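Local coordinates for protein integral membrane indolylacetylinositol arabinosyltransferase EmbB (Mycolicibacterium smegmatis MC2 155, PDB 7BVC) that probably transfers arabinose units to build the arabinan of the mycobacterial cell-wall arabinogalactan, and is bound by the drug ethambutol, at residues G156-F161 / G179-N184; S607-M612 / W671-R676; L885-R890 / D925-V930; L969-V974 / Q1007-W1012. All blocks are in the same frame, centred on the assembly; numbering follows the deposited sequence.

Contact 1: residues G156-F161 / G179-N184; sequences GTYADF and GYPDPN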
loop_
_atom_site.group_PDB
_atom_site.type_symbol
_atom_site.label_atom_id
_atom_site.label_comp_id
_atom_site.label_asym_id
_atom_site.label_seq_id
_atom_site.Cartn_x
_atom_site.Cartn_y
_atom_site.Cartn_z
ATOM N N GLY B 156 -12.893 0.502 -40.327
ATOM C CA GLY B 156 -11.744 -0.377 -40.263
ATOM C C GLY B 156 -10.664 0.106 -41.199
ATOM O O GLY B 156 -10.872 0.995 -42.030
ATOM N N THR B 157 -9.493 -0.505 -41.055
ATOM C CA THR B 157 -8.346 -0.188 -41.894
ATOM C C THR B 157 -8.364 -1.098 -43.115
ATOM O O THR B 157 -8.377 -2.326 -42.975
ATOM C CB THR B 157 -7.042 -0.358 -41.116
ATOM O OG1 THR B 157 -7.205 0.162 -39.792
ATOM C CG2 THR B 157 -5.912 0.379 -41.806
ATOM N N TYR B 158 -8.358 -0.505 -44.308
ATOM C CA TYR B 158 -8.503 -1.269 -45.542
ATOM C C TYR B 158 -7.602 -0.687 -46.619
ATOM O O TYR B 158 -7.699 0.503 -46.947
ATOM C CB TYR B 158 -9.963 -1.290 -46.005
ATOM C CG TYR B 158 -10.801 -2.307 -45.265
ATOM C CD1 TYR B 158 -10.713 -3.658 -45.568
ATOM C CD2 TYR B 158 -11.666 -1.919 -44.253
ATOM C CE1 TYR B 158 -11.468 -4.591 -44.889
ATOM C CE2 TYR B 158 -12.426 -2.845 -43.568
ATOM C CZ TYR B 158 -12.321 -4.180 -43.891
ATOM O OH TYR B 158 -13.074 -5.113 -43.217
ATOM N N ALA B 159 -6.733 -1.537 -47.163
ATOM C CA ALA B 159 -5.824 -1.181 -48.242
ATOM C C ALA B 159 -6.262 -1.879 -49.525
ATOM O O ALA B 159 -6.463 -3.099 -49.542
ATOM C CB ALA B 159 -4.386 -1.563 -47.891
ATOM N N ASP B 160 -6.423 -1.093 -50.581
ATOM C CA ASP B 160 -6.870 -1.544 -51.887
ATOM C C ASP B 160 -5.747 -1.360 -52.897
ATOM O O ASP B 160 -5.002 -0.377 -52.844
ATOM C CB ASP B 160 -8.099 -0.761 -52.355
ATOM C CG ASP B 160 -9.297 -0.970 -51.459
ATOM O OD1 ASP B 160 -9.376 -2.031 -50.816
ATOM O OD2 ASP B 160 -10.159 -0.073 -51.397
ATOM N N PHE B 161 -5.670 -2.292 -53.840
ATOM C CA PHE B 161 -4.598 -2.337 -54.827
ATOM C C PHE B 161 -5.188 -2.293 -56.227
ATOM O O PHE B 161 -4.899 -3.168 -57.050
ATOM C CB PHE B 161 -3.747 -3.595 -54.654
ATOM C CG PHE B 161 -2.700 -3.482 -53.588
ATOM C CD1 PHE B 161 -2.998 -3.771 -52.268
ATOM C CD2 PHE B 161 -1.413 -3.093 -53.905
ATOM C CE1 PHE B 161 -2.033 -3.669 -51.289
ATOM C CE2 PHE B 161 -0.446 -2.989 -52.930
ATOM C CZ PHE B 161 -0.756 -3.279 -51.621
ATOM N N GLY B 179 -7.682 -5.995 -45.185
ATOM C CA GLY B 179 -7.638 -5.186 -43.979
ATOM C C GLY B 179 -8.378 -5.837 -42.835
ATOM O O GLY B 179 -8.515 -7.063 -42.780
ATOM N N TYR B 180 -8.847 -4.992 -41.918
ATOM C CA TYR B 180 -9.536 -5.445 -40.724
ATOM C C TYR B 180 -10.610 -4.439 -40.343
ATOM O O TYR B 180 -10.375 -3.224 -40.443
ATOM C CB TYR B 180 -8.566 -5.639 -39.556
ATOM C CG TYR B 180 -7.554 -6.738 -39.783
ATOM C CD1 TYR B 180 -6.340 -6.474 -40.401
ATOM C CD2 TYR B 180 -7.816 -8.041 -39.388
ATOM C CE1 TYR B 180 -5.418 -7.473 -40.616
ATOM C CE2 TYR B 180 -6.898 -9.048 -39.597
ATOM C CZ TYR B 180 -5.700 -8.758 -40.211
ATOM O OH TYR B 180 -4.778 -9.756 -40.425
ATOM N N PRO B 181 -11.793 -4.903 -39.909
ATOM C CA PRO B 181 -12.867 -4.002 -39.480
ATOM C C PRO B 181 -12.776 -3.630 -38.002
ATOM O O PRO B 181 -13.728 -3.807 -37.234
ATOM C CB PRO B 181 -14.127 -4.818 -39.783
ATOM C CG PRO B 181 -13.696 -6.226 -39.539
ATOM C CD PRO B 181 -12.226 -6.311 -39.901
ATOM N N ASP B 182 -11.624 -3.107 -37.592
ATOM C CA ASP B 182 -11.383 -2.726 -36.212
ATOM C C ASP B 182 -11.305 -1.214 -36.097
ATOM O O ASP B 182 -10.504 -0.588 -36.803
ATOM C CB ASP B 182 -10.082 -3.357 -35.704
ATOM C CG ASP B 182 -10.085 -3.577 -34.206
ATOM O OD1 ASP B 182 -11.164 -3.473 -33.589
ATOM O OD2 ASP B 182 -9.005 -3.857 -33.645
ATOM N N PRO B 183 -12.111 -0.589 -35.235
ATOM C CA PRO B 183 -12.028 0.867 -35.071
ATOM C C PRO B 183 -10.877 1.324 -34.193
ATOM O O PRO B 183 -10.666 2.536 -34.063
ATOM C CB PRO B 183 -13.376 1.219 -34.434
ATOM C CG PRO B 183 -13.734 0.003 -33.658
ATOM C CD PRO B 183 -13.202 -1.173 -34.435
ATOM N N ASN B 184 -10.134 0.400 -33.587
ATOM C CA ASN B 184 -8.991 0.731 -32.748
ATOM C C ASN B 184 -7.668 0.588 -33.488
ATOM O O ASN B 184 -6.614 0.502 -32.850
ATOM C CB ASN B 184 -8.988 -0.138 -31.491
ATOM C CG ASN B 184 -10.086 0.239 -30.520
ATOM O OD1 ASN B 184 -10.418 1.414 -30.366
ATOM N ND2 ASN B 184 -10.656 -0.758 -29.857
#
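T157 and Y180 face each other as a hydrogen-bonded antiparallel pair, and between them they carry the polar part of this contact. Y180 N gives its hydrogen to T157 O, 2.9 Å away, at 160°. The return bond, from T157 N to Y180 O, has the same length but only 124° at the hydrogen, and is weak. Y180 O also takes a weak bond from D182 N, which closes the inverse gamma turn centred on P181. The T157 hydroxyl, OG1, has a weak bond to L185 O. Two CA-H...O contacts fill in the ladder: G179 CA lies 3.1 Å from T157 O, and G156 CA 3.2 Å from Y180 O.

One step along, Y158 and G179 form the non-hydrogen-bonded pair. With CG of Y158 beside its backbone N (chi1 -80°), the ring runs obliquely past G179, CD1 3.8 Å from G179 CA and OH 3.6 Å from P181 CB, with Y180 N over one face; R177 adds a cation-pi contact. In this ribbon of the concanavalin-like domain A159 continues the pairing to T178. T157 O is thus gripped by one straight N-H while Y180 O shares two weak ones, so the pairing loses regularity as the chain turns at P181.

Contact 2: residues S607-M612 / W671-R676; sequences SARNRM and WLHLTR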
loop_
_atom_site.group_PDB
_atom_site.type_symbol
_atom_site.label_atom_id
_atom_site.label_comp_id
_atom_site.label_asym_id
_atom_site.label_seq_id
_atom_site.Cartn_x
_atom_site.Cartn_y
_atom_site.Cartn_z
ATOM N N SER B 607 -14.814 15.908 37.552
ATOM C CA SER B 607 -14.026 14.863 38.190
ATOM C C SER B 607 -12.611 14.860 37.634
ATOM O O SER B 607 -12.398 15.097 36.443
ATOM C CB SER B 607 -14.672 13.494 37.984
ATOM O OG SER B 607 -14.423 13.012 36.677
ATOM N N ALA B 608 -11.643 14.579 38.509
ATOM C CA ALA B 608 -10.240 14.673 38.122
ATOM C C ALA B 608 -9.827 13.562 37.165
ATOM O O ALA B 608 -8.983 13.788 36.289
ATOM C CB ALA B 608 -9.354 14.653 39.364
ATOM N N ARG B 609 -10.400 12.365 37.305
ATOM C CA ARG B 609 -9.930 11.242 36.500
ATOM C C ARG B 609 -10.343 11.379 35.041
ATOM O O ARG B 609 -9.601 10.951 34.151
ATOM C CB ARG B 609 -10.426 9.921 37.086
ATOM C CG ARG B 609 -11.889 9.609 36.856
ATOM C CD ARG B 609 -12.121 8.112 36.896
ATOM N NE ARG B 609 -13.538 7.767 36.966
ATOM C CZ ARG B 609 -14.317 7.588 35.905
ATOM N NH1 ARG B 609 -15.594 7.274 36.065
ATOM N NH2 ARG B 609 -13.822 7.719 34.687
ATOM N N ASN B 610 -11.491 11.998 34.770
ATOM C CA ASN B 610 -11.893 12.218 33.383
ATOM C C ASN B 610 -10.959 13.205 32.694
ATOM O O ASN B 610 -10.549 12.992 31.544
ATOM C CB ASN B 610 -13.337 12.711 33.335
ATOM C CG ASN B 610 -14.321 11.681 33.849
ATOM O OD1 ASN B 610 -14.228 10.501 33.524
ATOM N ND2 ASN B 610 -15.273 12.124 34.659
ATOM N N ARG B 611 -10.592 14.280 33.390
ATOM C CA ARG B 611 -9.667 15.250 32.817
ATOM C C ARG B 611 -8.275 14.653 32.653
ATOM O O ARG B 611 -7.577 14.947 31.675
ATOM C CB ARG B 611 -9.635 16.503 33.688
ATOM C CG ARG B 611 -10.903 17.335 33.571
ATOM C CD ARG B 611 -10.797 18.657 34.300
ATOM N NE ARG B 611 -11.279 18.571 35.674
ATOM C CZ ARG B 611 -10.544 18.855 36.741
ATOM N NH1 ARG B 611 -9.288 19.244 36.593
ATOM N NH2 ARG B 611 -11.064 18.751 37.953
ATOM N N MET B 612 -7.863 13.789 33.584
ATOM C CA MET B 612 -6.583 13.106 33.430
ATOM C C MET B 612 -6.599 12.163 32.233
ATOM O O MET B 612 -5.608 12.063 31.499
ATOM C CB MET B 612 -6.236 12.351 34.710
ATOM C CG MET B 612 -4.750 12.205 34.948
ATOM S SD MET B 612 -3.960 13.777 35.323
ATOM C CE MET B 612 -2.318 13.481 34.684
ATOM N N TRP B 671 -5.136 5.158 38.967
ATOM C CA TRP B 671 -5.028 5.270 40.418
ATOM C C TRP B 671 -6.108 6.176 40.991
ATOM O O TRP B 671 -6.605 5.922 42.093
ATOM C CB TRP B 671 -3.647 5.787 40.812
ATOM C CG TRP B 671 -3.539 6.129 42.265
ATOM C CD1 TRP B 671 -3.562 7.375 42.818
ATOM C CD2 TRP B 671 -3.398 5.210 43.355
ATOM N NE1 TRP B 671 -3.442 7.291 44.181
ATOM C CE2 TRP B 671 -3.340 5.973 44.537
ATOM C CE3 TRP B 671 -3.316 3.818 43.446
ATOM C CZ2 TRP B 671 -3.202 5.390 45.794
ATOM C CZ3 TRP B 671 -3.179 3.242 44.694
ATOM C CH2 TRP B 671 -3.124 4.025 45.851
ATOM N N LEU B 672 -6.479 7.237 40.271
ATOM C CA LEU B 672 -7.599 8.060 40.715
ATOM C C LEU B 672 -8.918 7.308 40.600
ATOM O O LEU B 672 -9.846 7.562 41.374
ATOM C CB LEU B 672 -7.661 9.355 39.908
ATOM C CG LEU B 672 -6.624 10.430 40.230
ATOM C CD1 LEU B 672 -6.498 11.399 39.075
ATOM C CD2 LEU B 672 -6.996 11.162 41.502
ATOM N N HIS B 673 -9.018 6.388 39.641
ATOM C CA HIS B 673 -10.236 5.604 39.468
ATOM C C HIS B 673 -10.414 4.599 40.597
ATOM O O HIS B 673 -11.521 4.421 41.115
ATOM C CB HIS B 673 -10.200 4.896 38.113
ATOM C CG HIS B 673 -11.387 4.024 37.849
ATOM N ND1 HIS B 673 -11.269 2.684 37.552
ATOM C CD2 HIS B 673 -12.711 4.299 37.829
ATOM C CE1 HIS B 673 -12.472 2.171 37.362
ATOM N NE2 HIS B 673 -13.364 3.131 37.526
ATOM N N LEU B 674 -9.328 3.927 40.992
ATOM C CA LEU B 674 -9.427 2.884 42.008
ATOM C C LEU B 674 -9.833 3.455 43.361
ATOM O O LEU B 674 -10.699 2.901 44.047
ATOM C CB LEU B 674 -8.101 2.134 42.122
ATOM C CG LEU B 674 -7.771 1.177 40.981
ATOM C CD1 LEU B 674 -6.465 0.454 41.255
ATOM C CD2 LEU B 674 -8.900 0.187 40.781
ATOM N N THR B 675 -9.214 4.560 43.768
ATOM C CA THR B 675 -9.420 5.110 45.101
ATOM C C THR B 675 -10.621 6.041 45.194
ATOM O O THR B 675 -10.909 6.543 46.286
ATOM C CB THR B 675 -8.165 5.855 45.563
ATOM O OG1 THR B 675 -7.795 6.826 44.580
ATOM C CG2 THR B 675 -7.019 4.880 45.758
ATOM N N ARG B 676 -11.324 6.285 44.087
ATOM C CA ARG B 676 -12.518 7.130 44.065
ATOM C C ARG B 676 -12.210 8.536 44.588
ATOM O O ARG B 676 -12.741 8.983 45.607
ATOM C CB ARG B 676 -13.662 6.484 44.854
ATOM C CG ARG B 676 -14.136 5.159 44.287
ATOM C CD ARG B 676 -15.363 4.655 45.025
ATOM N NE ARG B 676 -15.904 3.438 44.427
ATOM C CZ ARG B 676 -16.691 3.415 43.356
ATOM N NH1 ARG B 676 -17.036 4.547 42.759
ATOM N NH2 ARG B 676 -17.135 2.260 42.883
#
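L672 and R609 meet through their first side-chain carbons, CB to CB at 4.0 Å. The apolar contacts gather round L672: its CD1 comes 4.3 Å from A608 CB and reaches M612 CB at 4.5 Å, so the leucine is set among one turn of the opposite helix. V683 and W668 also pack on M612.

The helices involved, 608-625 and 654-675, are nearly antiparallel here, their short segments 159° apart with axes 9.5 Å from each other. One begins just where the other ends, S607 standing at the N-cap and R676 closing a Schellman motif, at one end of the multi-helix membrane domain of this GT-C-type enzyme.

The polar side belongs to R609 and H673, which run side by side in the same direction. H673 CD2 sits over a face of the guanidinium, 3.7 Å from R609 NE, with the two planes 79° apart. No hydrogen bond joins them; NH1 of R609 instead makes a salt bridge to a bound cardiolipin, whose pocket also includes N610 and H673.

Contact 3: residues L885-R890 / D925-V930; sequences LEYATR and DDAVAV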
loop_
_atom_site.group_PDB
_atom_site.type_symbol
_atom_site.label_atom_id
_atom_site.label_comp_id
_atom_site.label_asym_id
_atom_site.label_seq_id
_atom_site.Cartn_x
_atom_site.Cartn_y
_atom_site.Cartn_z
ATOM N N LEU B 885 40.454 11.881 -3.782
ATOM C CA LEU B 885 41.183 12.876 -4.561
ATOM C C LEU B 885 42.325 13.408 -3.709
ATOM O O LEU B 885 42.084 14.103 -2.718
ATOM C CB LEU B 885 40.259 14.008 -4.992
ATOM C CG LEU B 885 40.747 14.833 -6.175
ATOM C CD1 LEU B 885 40.366 14.140 -7.465
ATOM C CD2 LEU B 885 40.187 16.242 -6.126
ATOM N N GLU B 886 43.557 13.095 -4.094
ATOM C CA GLU B 886 44.726 13.598 -3.389
ATOM C C GLU B 886 45.241 14.859 -4.066
ATOM O O GLU B 886 45.306 14.935 -5.296
ATOM C CB GLU B 886 45.827 12.539 -3.346
ATOM C CG GLU B 886 45.716 11.583 -2.177
ATOM C CD GLU B 886 47.068 11.136 -1.667
ATOM O OE1 GLU B 886 48.085 11.474 -2.306
ATOM O OE2 GLU B 886 47.116 10.450 -0.627
ATOM N N TYR B 887 45.604 15.852 -3.259
ATOM C CA TYR B 887 46.160 17.099 -3.759
ATOM C C TYR B 887 47.554 17.304 -3.187
ATOM O O TYR B 887 47.806 17.014 -2.015
ATOM C CB TYR B 887 45.262 18.293 -3.419
ATOM C CG TYR B 887 44.852 18.400 -1.969
ATOM C CD1 TYR B 887 45.654 19.053 -1.045
ATOM C CD2 TYR B 887 43.648 17.868 -1.530
ATOM C CE1 TYR B 887 45.275 19.163 0.276
ATOM C CE2 TYR B 887 43.262 17.972 -0.210
ATOM C CZ TYR B 887 44.080 18.620 0.689
ATOM O OH TYR B 887 43.699 18.725 2.006
ATOM N N ALA B 888 48.455 17.801 -4.025
ATOM C CA ALA B 888 49.864 17.933 -3.694
ATOM C C ALA B 888 50.233 19.400 -3.502
ATOM O O ALA B 888 49.430 20.306 -3.726
ATOM C CB ALA B 888 50.731 17.291 -4.779
ATOM N N THR B 889 51.476 19.623 -3.070
ATOM C CA THR B 889 52.027 20.961 -2.896
ATOM C C THR B 889 53.409 21.005 -3.536
ATOM O O THR B 889 53.924 19.994 -4.022
ATOM C CB THR B 889 52.112 21.359 -1.415
ATOM O OG1 THR B 889 53.276 20.766 -0.827
ATOM C CG2 THR B 889 50.876 20.905 -0.651
ATOM N N ARG B 890 54.012 22.190 -3.536
ATOM C CA ARG B 890 55.351 22.384 -4.074
ATOM C C ARG B 890 56.396 22.230 -2.972
ATOM O O ARG B 890 56.106 21.786 -1.857
ATOM C CB ARG B 890 55.481 23.754 -4.736
ATOM C CG ARG B 890 54.930 23.851 -6.139
ATOM C CD ARG B 890 55.036 25.278 -6.637
ATOM N NE ARG B 890 54.118 26.165 -5.931
ATOM C CZ ARG B 890 54.158 27.491 -6.006
ATOM N NH1 ARG B 890 55.077 28.085 -6.754
ATOM N NH2 ARG B 890 53.282 28.223 -5.332
ATOM N N ASP B 925 44.653 26.885 -1.237
ATOM C CA ASP B 925 45.155 27.737 -2.306
ATOM C C ASP B 925 46.619 27.466 -2.629
ATOM O O ASP B 925 47.171 28.097 -3.536
ATOM C CB ASP B 925 44.959 29.213 -1.934
ATOM C CG ASP B 925 45.274 30.157 -3.081
ATOM O OD1 ASP B 925 45.113 29.750 -4.253
ATOM O OD2 ASP B 925 45.689 31.304 -2.812
ATOM N N ASP B 926 47.258 26.532 -1.929
ATOM C CA ASP B 926 48.638 26.167 -2.210
ATOM C C ASP B 926 48.732 24.819 -2.914
ATOM O O ASP B 926 49.835 24.370 -3.240
ATOM C CB ASP B 926 49.450 26.164 -0.910
ATOM C CG ASP B 926 50.947 26.286 -1.147
ATOM O OD1 ASP B 926 51.485 27.393 -0.939
ATOM O OD2 ASP B 926 51.592 25.279 -1.505
ATOM N N ALA B 927 47.598 24.174 -3.179
ATOM C CA ALA B 927 47.606 22.911 -3.901
ATOM C C ALA B 927 48.085 23.122 -5.329
ATOM O O ALA B 927 47.731 24.106 -5.983
ATOM C CB ALA B 927 46.215 22.285 -3.899
ATOM N N VAL B 928 48.902 22.187 -5.815
ATOM C CA VAL B 928 49.556 22.310 -7.107
ATOM C C VAL B 928 49.033 21.293 -8.111
ATOM O O VAL B 928 48.873 21.611 -9.295
ATOM C CB VAL B 928 51.086 22.186 -6.959
ATOM C CG1 VAL B 928 51.781 22.483 -8.275
ATOM C CG2 VAL B 928 51.566 23.117 -5.870
ATOM N N ALA B 929 48.751 20.072 -7.667
ATOM C CA ALA B 929 48.279 19.037 -8.569
ATOM C C ALA B 929 47.308 18.128 -7.834
ATOM O O ALA B 929 47.172 18.180 -6.611
ATOM C CB ALA B 929 49.438 18.228 -9.152
ATOM N N VAL B 930 46.662 17.261 -8.608
ATOM C CA VAL B 930 45.547 16.444 -8.146
ATOM C C VAL B 930 45.655 15.074 -8.801
ATOM O O VAL B 930 46.042 14.962 -9.968
ATOM C CB VAL B 930 44.204 17.136 -8.472
ATOM C CG1 VAL B 930 43.071 16.146 -8.507
ATOM C CG2 VAL B 930 43.911 18.231 -7.458
#
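Two neighbouring strands of a four-stranded antiparallel sheet, 882-889 and 929-936, come together here where A888 bonds to A929 and V928. The N-H of A888 is given to A929 O at 2.9 Å and 161°, while A888 O accepts V928 N at 2.9 Å and 158°. That second donor stands above the carbonyl plane, as the chain 926-928 swings in to join the strand. Y887 and V930 form the non-hydrogen-bonded pair; there E886 O and V930 CA make a CA-H...O contact of 3.2 Å.

A second antiparallel sheet, containing strand 860-866, lies against L885 through V860 and I862, as in the beta sandwich of a carbohydrate-binding module. Within the present pair L885 crosses V930 obliquely, CD1 to CG1 at 3.5 Å; its CG is anti to the backbone N (chi1 -160°), which swings the isopropyl group over to the valine. On the Y887 side, the CB of that tyrosine touches A927 CB at 4.1 Å.

Toward the outer end, R890 passes V928 at about a right angle, its CG 3.5 Å from CG2. The carboxylate of E886 turns from the contact to form salt bridges with R901 and R931.

Contact 4: residues L969-V974 / Q1007-W1012; sequences LMDWAV and QSTDTW. With 95E (Ethambutol), chain I.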
loop_
_atom_site.group_PDB
_atom_site.type_symbol
_atom_site.label_atom_id
_atom_site.label_comp_id
_atom_site.label_asym_id
_atom_site.label_seq_id
_atom_site.Cartn_x
_atom_site.Cartn_y
_atom_site.Cartn_z
ATOM N N LEU B 969 9.348 21.314 -22.164
ATOM C CA LEU B 969 8.432 20.353 -21.561
ATOM C C LEU B 969 8.779 20.227 -20.082
ATOM O O LEU B 969 9.773 19.591 -19.721
ATOM C CB LEU B 969 8.523 19.004 -22.269
ATOM C CG LEU B 969 7.336 18.046 -22.151
ATOM C CD1 LEU B 969 7.290 17.130 -23.355
ATOM C CD2 LEU B 969 7.405 17.229 -20.875
ATOM N N MET B 970 7.969 20.840 -19.230
ATOM C CA MET B 970 8.163 20.780 -17.789
ATOM C C MET B 970 7.230 19.729 -17.210
ATOM O O MET B 970 6.040 19.706 -17.540
ATOM C CB MET B 970 7.893 22.139 -17.145
ATOM C CG MET B 970 9.040 23.121 -17.265
ATOM S SD MET B 970 8.615 24.758 -16.647
ATOM C CE MET B 970 7.962 25.518 -18.125
ATOM N N ASP B 971 7.764 18.856 -16.357
ATOM C CA ASP B 971 6.907 17.894 -15.689
ATOM C C ASP B 971 5.921 18.624 -14.777
ATOM O O ASP B 971 6.091 19.798 -14.444
ATOM C CB ASP B 971 7.745 16.894 -14.896
ATOM C CG ASP B 971 8.378 15.837 -15.780
ATOM O OD1 ASP B 971 8.523 16.085 -16.995
ATOM O OD2 ASP B 971 8.729 14.756 -15.264
ATOM N N TRP B 972 4.872 17.913 -14.371
ATOM C CA TRP B 972 3.800 18.551 -13.615
ATOM C C TRP B 972 4.213 18.938 -12.203
ATOM O O TRP B 972 3.408 19.543 -11.488
ATOM C CB TRP B 972 2.566 17.645 -13.569
ATOM C CG TRP B 972 2.777 16.321 -12.913
ATOM C CD1 TRP B 972 3.019 15.133 -13.533
ATOM C CD2 TRP B 972 2.734 16.036 -11.509
ATOM N NE1 TRP B 972 3.143 14.130 -12.606
ATOM C CE2 TRP B 972 2.972 14.660 -11.355
ATOM C CE3 TRP B 972 2.521 16.816 -10.368
ATOM C CZ2 TRP B 972 3.007 14.045 -10.109
ATOM C CZ3 TRP B 972 2.557 16.203 -9.133
ATOM C CH2 TRP B 972 2.798 14.832 -9.013
ATOM N N ALA B 973 5.435 18.618 -11.784
ATOM C CA ALA B 973 5.938 19.041 -10.487
ATOM C C ALA B 973 6.726 20.340 -10.548
ATOM O O ALA B 973 6.602 21.169 -9.641
ATOM C CB ALA B 973 6.820 17.947 -9.878
ATOM N N VAL B 974 7.529 20.539 -11.591
ATOM C CA VAL B 974 8.352 21.736 -11.719
ATOM C C VAL B 974 7.604 22.832 -12.476
ATOM O O VAL B 974 7.814 23.039 -13.677
ATOM C CB VAL B 974 9.691 21.379 -12.390
ATOM C CG1 VAL B 974 10.463 20.448 -11.503
ATOM C CG2 VAL B 974 9.468 20.661 -13.709
ATOM N N GLN B 1007 8.883 7.333 -10.500
ATOM C CA GLN B 1007 7.643 6.661 -10.132
ATOM C C GLN B 1007 6.449 7.594 -9.964
ATOM O O GLN B 1007 5.397 7.142 -9.496
ATOM C CB GLN B 1007 7.845 5.855 -8.845
ATOM C CG GLN B 1007 8.016 6.710 -7.605
ATOM C CD GLN B 1007 8.687 5.963 -6.472
ATOM O OE1 GLN B 1007 9.450 5.026 -6.699
ATOM N NE2 GLN B 1007 8.403 6.375 -5.243
ATOM N N SER B 1008 6.562 8.865 -10.319
ATOM C CA SER B 1008 5.379 9.709 -10.217
ATOM C C SER B 1008 5.081 10.495 -11.485
ATOM O O SER B 1008 3.910 10.688 -11.813
ATOM C CB SER B 1008 5.524 10.669 -9.027
ATOM O OG SER B 1008 6.591 11.577 -9.231
ATOM N N THR B 1009 6.106 10.959 -12.202
ATOM C CA THR B 1009 5.886 11.777 -13.388
ATOM C C THR B 1009 6.152 11.041 -14.693
ATOM O O THR B 1009 5.620 11.447 -15.731
ATOM C CB THR B 1009 6.762 13.034 -13.348
ATOM O OG1 THR B 1009 8.141 12.659 -13.403
ATOM C CG2 THR B 1009 6.509 13.818 -12.072
ATOM N N ASP B 1010 6.965 9.985 -14.676
ATOM C CA ASP B 1010 7.156 9.185 -15.877
ATOM C C ASP B 1010 6.033 8.181 -16.083
ATOM O O ASP B 1010 5.869 7.675 -17.197
ATOM C CB ASP B 1010 8.498 8.454 -15.824
ATOM C CG ASP B 1010 9.626 9.258 -16.441
ATOM O OD1 ASP B 1010 9.390 10.425 -16.822
ATOM O OD2 ASP B 1010 10.749 8.722 -16.548
ATOM N N THR B 1011 5.261 7.885 -15.038
ATOM C CA THR B 1011 4.103 7.011 -15.146
ATOM C C THR B 1011 2.795 7.775 -15.285
ATOM O O THR B 1011 1.820 7.215 -15.795
ATOM C CB THR B 1011 4.014 6.093 -13.924
ATOM O OG1 THR B 1011 3.833 6.884 -12.743
ATOM C CG2 THR B 1011 5.285 5.277 -13.784
ATOM N N TRP B 1012 2.750 9.031 -14.839
ATOM C CA TRP B 1012 1.553 9.845 -15.006
ATOM C C TRP B 1012 1.432 10.352 -16.438
ATOM O O TRP B 1012 0.365 10.250 -17.053
ATOM C CB TRP B 1012 1.577 11.013 -14.018
ATOM C CG TRP B 1012 0.326 11.833 -14.006
ATOM C CD1 TRP B 1012 0.103 12.993 -14.683
ATOM C CD2 TRP B 1012 -0.871 11.561 -13.270
ATOM N NE1 TRP B 1012 -1.160 13.459 -14.421
ATOM C CE2 TRP B 1012 -1.780 12.596 -13.555
ATOM C CE3 TRP B 1012 -1.264 10.541 -12.402
ATOM C CZ2 TRP B 1012 -3.055 12.641 -13.002
ATOM C CZ3 TRP B 1012 -2.530 10.588 -11.853
ATOM C CH2 TRP B 1012 -3.411 11.629 -12.156
HETATM C C2 95E I . -6.020 17.294 -12.191
HETATM O O12 95E I . -0.864 13.764 -6.493
HETATM C C11 95E I . -1.729 14.506 -7.307
HETATM C C10 95E I . -1.829 13.836 -8.671
HETATM C C13 95E I . -0.448 13.410 -9.141
HETATM C C14 95E I . -0.241 11.905 -9.078
HETATM N N9 95E I . -2.355 14.783 -9.632
HETATM C C8 95E I . -3.663 15.230 -9.199
HETATM C C7 95E I . -4.460 15.793 -10.370
HETATM N N6 95E I . -4.598 17.228 -10.207
HETATM C C3 95E I . -5.870 17.684 -10.730
HETATM O O1 95E I . -7.076 18.040 -12.721
HETATM C C4 95E I . -5.933 19.203 -10.618
HETATM C C5 95E I . -5.692 19.699 -9.192
#
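The side chains of W972 and W1012 cross at about a right angle beside ethambutol, and each gives the drug a ring face. C13 of the drug lies over the indole of W972, 3.5 Å from CH2, while C14 lies over W1012, 3.7 Å from CE3. Between themselves the tryptophans are oblique: their five-membered rings are 4.8 Å apart at the centroids and their planes are 61° apart.

Behind W972 comes T1009, whose CG2 is 3.4 Å from NE1. This methyl lies by the pyrrole end of the indole and the drug on the opposite side, by the benzene ring. S1008 O reaches the rim of the same ring in its plane, 3.6 Å from NE1, without making a hydrogen bond.

The next shell fixes T1009. Its OG1 donates to D971 OD2 at 2.9 Å, meeting the carboxylate on its anti side, and with OG1 set between backbone N and carbonyl carbon (chi1 64°), CG2 is left to face the tryptophan. R997 pairs with the D1010 carboxylate, and R307 lies against the W1012 ring in a cation-pi contact and bonds to its carbonyl.

The loop with W972 leaves strand 968-970, an edge strand, within this chain, of a mixed sheet, beside strand 996-999; W1012 follows helix 1002-1009.

Contacts 2 and 4 are largely buried, and each touches a ligand, cardiolipin in one and ethambutol in the other; contacts 1 and 3 are only partly buried beta pairings. Contacts 3 and 4 both belong to the C-terminal part of the chain, yet their centres are about 43 Å apart and they use different sheets. Backbone bonds dominate contacts 1 and 3, though the glycine-rich pair of 1 has little aliphatic packing while 3 adds leucine and valine. Contact 2, by contrast, joins membrane helices without any hydrogen bond between its segments, and contact 4 depends on aromatic faces plus one threonine-aspartate bond. Contacts 1 and 2 are about 82 Å apart between centres; contact 4 lies nearest the chain's middle.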